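Local coordinates for protein lysyl-trna-dependent l-ysyl-phosphatidylgycerol synthase (Bacillus licheniformis, PDB 4V36) that probably transfers lysine from lysyl-tRNA to the membrane lipid phosphatidylglycerol, a modification linked to bacterial resistance, at residues R99-M102 and A103-H106; A138-N141 and R142-E146. One frame throughout, in Å; residues are numbered along the deposited sequence.

In the fold
Both interactions are local, within one turn or so of helix, and they sit on opposite sides of the chain's centre, their own centres about 45 Å apart and their nearest atoms about 32 Å. Interaction 1 comes first along the chain, in the short helix 102-106 and the turn leading into it between strands 91-97 and 111-122. Interaction 2 follows on helix 134-145, between strands 111-122 and 149-153. These strands belong to one mixed sheet: 91-97 and 111-122 both flank 305-313, whereas 149-153 is the outermost strand at one end of the sheet. Each is a surface contact packing a helix onto the fold: interaction 1 beside helix 74-87, interaction 2 beside helix 236-251.

Interaction 1 of 2, residues R99-M102 and A103-H106; sequences REDM and ALYH
Tyr-105 reaches back along the chain to the carbonyl of Asp-101. Starting at CB, which lies 4.1 Å from Met-102 O, the side chain can be followed outward. CD2 and CE2 are the ring atoms nearest Asp-101 O, which approaches obliquely, 3.2 Å from CD2 and nearly as close to CE2. Met-102 CA sits at the ring edge. A chi1 of -49°, with CG anti to its own carbonyl carbon, turns the ring back toward Asp-101, and at its tip OH hydrogen-bonds to Asp-66 OD1 on strand 60-69.

The same Asp-101 oxygen accepts Leu-104 N at 3.1 Å, with the donor well above the carbonyl plane. Leu-104 CD1 rests 4.0 Å from Asp-101 CB. One residue on, Met-102 O takes two backbone donors: His-106 N at 2.9 Å, almost in line with C=O, and Tyr-105 N at 3.2 Å from above the plane. Two i to i+3 bonds of 3-10 type, donated by Leu-104 and Tyr-105, and one alpha-type i to i+4 bond from His-106 thus share this short helix.

Among its neighbours, the turn touches both helix 74-87 and the sheet. Leu-104 packs on Phe-74, Pro-75 and Ile-78 of that helix, and Tyr-105 also on Ile-78; the Tyr-105 ring meets Phe-94 of strand 91-97 and, together with Met-102, touches Phe-112 of strand 111-122.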
loop_
_atom_site.group_PDB
_atom_site.type_symbol
_atom_site.label_atom_id
_atom_site.label_comp_id
_atom_site.label_asym_id
_atom_site.label_seq_id
_atom_site.Cartn_x
_atom_site.Cartn_y
_atom_site.Cartn_z
ATOM N N ARG A 99 11.564 7.965 -6.498
ATOM C CA ARG A 99 12.440 8.933 -7.154
ATOM C C ARG A 99 13.735 8.317 -7.685
ATOM O O ARG A 99 14.205 8.684 -8.762
ATOM C CB ARG A 99 12.770 10.078 -6.191
ATOM C CG ARG A 99 13.849 11.026 -6.696
ATOM C CD ARG A 99 13.897 12.310 -5.883
ATOM N NE ARG A 99 12.710 13.135 -6.097
ATOM C CZ ARG A 99 12.559 13.971 -7.119
ATOM N NH1 ARG A 99 13.519 14.092 -8.027
ATOM N NH2 ARG A 99 11.445 14.684 -7.238
ATOM N N GLU A 100 14.299 7.370 -6.943
ATOM C CA GLU A 100 15.596 6.803 -7.304
ATOM C C GLU A 100 15.528 5.913 -8.545
ATOM O O GLU A 100 16.544 5.370 -8.983
ATOM C CB GLU A 100 16.177 6.008 -6.132
ATOM C CG GLU A 100 15.591 4.618 -5.952
ATOM C CD GLU A 100 14.217 4.637 -5.314
ATOM O OE1 GLU A 100 13.851 5.673 -4.719
ATOM O OE2 GLU A 100 13.506 3.615 -5.408
ATOM N N ASP A 101 14.335 5.769 -9.113
ATOM C CA ASP A 101 14.151 4.951 -10.305
ATOM C C ASP A 101 13.656 5.776 -11.491
ATOM O O ASP A 101 13.269 5.224 -12.519
ATOM C CB ASP A 101 13.171 3.810 -10.019
ATOM C CG ASP A 101 13.652 2.893 -8.911
ATOM O OD1 ASP A 101 14.880 2.700 -8.790
ATOM O OD2 ASP A 101 12.802 2.368 -8.161
ATOM N N MET A 102 13.677 7.099 -11.342
ATOM C CA MET A 102 13.182 7.999 -12.382
ATOM C C MET A 102 13.987 7.905 -13.676
ATOM O O MET A 102 13.466 8.172 -14.758
ATOM C CB MET A 102 13.185 9.444 -11.881
ATOM C CG MET A 102 12.064 9.767 -10.911
ATOM S SD MET A 102 12.172 11.452 -10.279
ATOM C CE MET A 102 10.670 11.551 -9.310
ATOM N N ALA A 103 15.257 7.526 -13.558
ATOM C CA ALA A 103 16.136 7.415 -14.717
ATOM C C ALA A 103 15.667 6.323 -15.674
ATOM O O ALA A 103 15.913 6.392 -16.878
ATOM C CB ALA A 103 17.564 7.147 -14.270
ATOM N N LEU A 104 14.988 5.320 -15.129
ATOM C CA LEU A 104 14.483 4.206 -15.923
ATOM C C LEU A 104 13.372 4.643 -16.872
ATOM O O LEU A 104 13.217 4.087 -17.959
ATOM C CB LEU A 104 13.970 3.090 -15.009
ATOM C CG LEU A 104 14.979 2.437 -14.062
ATOM C CD1 LEU A 104 14.277 1.488 -13.106
ATOM C CD2 LEU A 104 16.051 1.706 -14.851
ATOM N N TYR A 105 12.600 5.641 -16.456
ATOM C CA TYR A 105 11.430 6.067 -17.216
ATOM C C TYR A 105 11.687 7.352 -17.993
ATOM O O TYR A 105 11.010 7.632 -18.983
ATOM C CB TYR A 105 10.232 6.251 -16.280
ATOM C CG TYR A 105 10.013 5.085 -15.344
ATOM C CD1 TYR A 105 9.324 3.954 -15.761
ATOM C CD2 TYR A 105 10.501 5.113 -14.045
ATOM C CE1 TYR A 105 9.125 2.885 -14.908
ATOM C CE2 TYR A 105 10.306 4.049 -13.185
ATOM C CZ TYR A 105 9.618 2.938 -13.622
ATOM O OH TYR A 105 9.423 1.876 -12.770
ATOM N N HIS A 106 12.665 8.131 -17.544
ATOM C CA HIS A 106 12.987 9.401 -18.186
ATOM C C HIS A 106 13.519 9.194 -19.601
ATOM O O HIS A 106 13.321 10.036 -20.477
ATOM C CB HIS A 106 14.007 10.178 -17.350
ATOM C CG HIS A 106 14.287 11.556 -17.866
ATOM N ND1 HIS A 106 13.421 12.228 -18.703
ATOM C CD2 HIS A 106 15.336 12.387 -17.666
ATOM C CE1 HIS A 106 13.925 13.413 -18.994
ATOM N NE2 HIS A 106 15.087 13.535 -18.376
#

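Interaction 2 of 2, residues A138-N141 and R142-E146; sequences AIYN and RFERE
Tyr-140 lies with one ring face against the side chain of Glu-144, one turn further along helix 134-145. This is an i to i+4 CH-pi contact: Glu-144 CG stands 3.6 Å from the Tyr-140 ring centroid, only 17° off the ring normal. Beyond CG, the bend at chi2 (-69°) carries the carboxylate along the ring toward its phenol end, and its plane lies 6° from that of the ring. There Glu-144 CD comes 3.7 Å from Tyr-140 CZ. Its OE2 is held from elsewhere, by a hydrogen bond with Tyr-243 OH of helix 236-251, so the stacked group also bridges to the neighbouring helix.

A second i to i+4 pair, Ile-139 and Phe-143, packs against the same helix. The two run side by side, with Ile-139 CG2 touching Phe-143 CE1 at 3.8 Å; Ile-139 meets Asp-238, and Phe-143, the buried member, packs on Ala-239 and Tyr-243 as well as on Pro-233. Arg-142 leaves the same turn and bends at chi3, and its NH2 donates to the backbone carbonyl of Lys-234 in the loop before helix 236-251.

Beneath these side chains, regular alpha-helical bonds join Ala-138 through Asn-141 to Arg-142 through Arg-145. The oxygen of the last pair has another neighbour: Asn-141 O accepts Arg-145 N at 2.7 Å, while the Arg-145 guanidinium folds back to place one face over that oxygen, which lies 4.1 Å from Arg-145 CZ.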
loop_
_atom_site.group_PDB
_atom_site.type_symbol
_atom_site.label_atom_id
_atom_site.label_comp_id
_atom_site.label_asym_id
_atom_site.label_seq_id
_atom_site.Cartn_x
_atom_site.Cartn_y
_atom_site.Cartn_z
ATOM N N ALA A 138 -1.083 8.333 26.748
ATOM C CA ALA A 138 -2.380 8.264 27.411
ATOM C C ALA A 138 -3.268 7.216 26.749
ATOM O O ALA A 138 -3.985 6.478 27.426
ATOM C CB ALA A 138 -3.059 9.623 27.396
ATOM N N ILE A 139 -3.215 7.156 25.422
ATOM C CA ILE A 139 -3.997 6.189 24.661
ATOM C C ILE A 139 -3.550 4.764 24.972
ATOM O O ILE A 139 -4.376 3.879 25.195
ATOM C CB ILE A 139 -3.884 6.439 23.146
ATOM C CG1 ILE A 139 -4.385 7.844 22.804
ATOM C CG2 ILE A 139 -4.663 5.389 22.367
ATOM C CD1 ILE A 139 -4.332 8.171 21.329
ATOM N N TYR A 140 -2.238 4.554 24.994
ATOM C CA TYR A 140 -1.672 3.243 25.292
ATOM C C TYR A 140 -2.052 2.776 26.692
ATOM O O TYR A 140 -2.489 1.640 26.879
ATOM C CB TYR A 140 -0.149 3.271 25.140
ATOM C CG TYR A 140 0.541 2.001 25.588
ATOM C CD1 TYR A 140 0.514 0.858 24.801
ATOM C CD2 TYR A 140 1.225 1.949 26.797
ATOM C CE1 TYR A 140 1.146 -0.306 25.207
ATOM C CE2 TYR A 140 1.860 0.792 27.211
ATOM C CZ TYR A 140 1.818 -0.332 26.412
ATOM O OH TYR A 140 2.448 -1.485 26.821
ATOM N N ASN A 141 -1.890 3.660 27.672
ATOM C CA ASN A 141 -2.191 3.328 29.060
ATOM C C ASN A 141 -3.659 2.981 29.270
ATOM O O ASN A 141 -3.986 2.089 30.052
ATOM C CB ASN A 141 -1.793 4.483 29.980
ATOM C CG ASN A 141 -0.292 4.678 30.054
ATOM O OD1 ASN A 141 0.478 3.723 29.938
ATOM N ND2 ASN A 141 0.134 5.922 30.249
ATOM N N ARG A 142 -4.541 3.684 28.566
ATOM C CA ARG A 142 -5.974 3.437 28.681
ATOM C C ARG A 142 -6.342 2.061 28.130
ATOM O O ARG A 142 -7.101 1.318 28.753
ATOM C CB ARG A 142 -6.764 4.530 27.959
ATOM C CG ARG A 142 -8.266 4.295 27.924
ATOM C CD ARG A 142 -9.017 5.577 27.597
ATOM N NE ARG A 142 -8.479 6.252 26.419
ATOM C CZ ARG A 142 -8.913 6.056 25.178
ATOM N NH1 ARG A 142 -9.898 5.200 24.944
ATOM N NH2 ARG A 142 -8.362 6.717 24.169
ATOM N N PHE A 143 -5.796 1.727 26.965
ATOM C CA PHE A 143 -6.013 0.414 26.368
ATOM C C PHE A 143 -5.415 -0.684 27.241
ATOM O O PHE A 143 -5.978 -1.772 27.360
ATOM C CB PHE A 143 -5.418 0.356 24.957
ATOM C CG PHE A 143 -6.345 0.857 23.884
ATOM C CD1 PHE A 143 -6.499 2.215 23.658
ATOM C CD2 PHE A 143 -7.061 -0.033 23.098
ATOM C CE1 PHE A 143 -7.351 2.677 22.670
ATOM C CE2 PHE A 143 -7.913 0.422 22.109
ATOM C CZ PHE A 143 -8.059 1.780 21.895
ATOM N N GLU A 144 -4.269 -0.392 27.850
ATOM C CA GLU A 144 -3.628 -1.335 28.761
ATOM C C GLU A 144 -4.440 -1.484 30.041
ATOM O O GLU A 144 -4.522 -2.571 30.610
ATOM C CB GLU A 144 -2.203 -0.887 29.090
ATOM C CG GLU A 144 -1.211 -1.081 27.957
ATOM C CD GLU A 144 -0.930 -2.544 27.676
ATOM O OE1 GLU A 144 -0.184 -3.168 28.459
ATOM O OE2 GLU A 144 -1.458 -3.069 26.673
ATOM N N ARG A 145 -5.040 -0.385 30.486
ATOM C CA ARG A 145 -5.844 -0.387 31.703
ATOM C C ARG A 145 -7.120 -1.200 31.512
ATOM O O ARG A 145 -7.476 -2.022 32.356
ATOM C CB ARG A 145 -6.192 1.043 32.120
ATOM C CG ARG A 145 -6.827 1.159 33.497
ATOM C CD ARG A 145 -7.296 2.581 33.783
ATOM N NE ARG A 145 -6.284 3.578 33.442
ATOM C CZ ARG A 145 -6.381 4.424 32.421
ATOM N NH1 ARG A 145 -7.452 4.401 31.638
ATOM N NH2 ARG A 145 -5.412 5.297 32.183
ATOM N N GLU A 146 -7.798 -0.969 30.392
ATOM C CA GLU A 146 -9.074 -1.621 30.119
ATOM C C GLU A 146 -8.896 -3.077 29.687
ATOM O O GLU A 146 -9.873 -3.780 29.433
ATOM C CB GLU A 146 -9.849 -0.841 29.056
ATOM C CG GLU A 146 -10.208 0.573 29.487
ATOM C CD GLU A 146 -11.007 1.325 28.441
ATOM O OE1 GLU A 146 -11.433 0.697 27.449
ATOM O OE2 GLU A 146 -11.209 2.546 28.609
#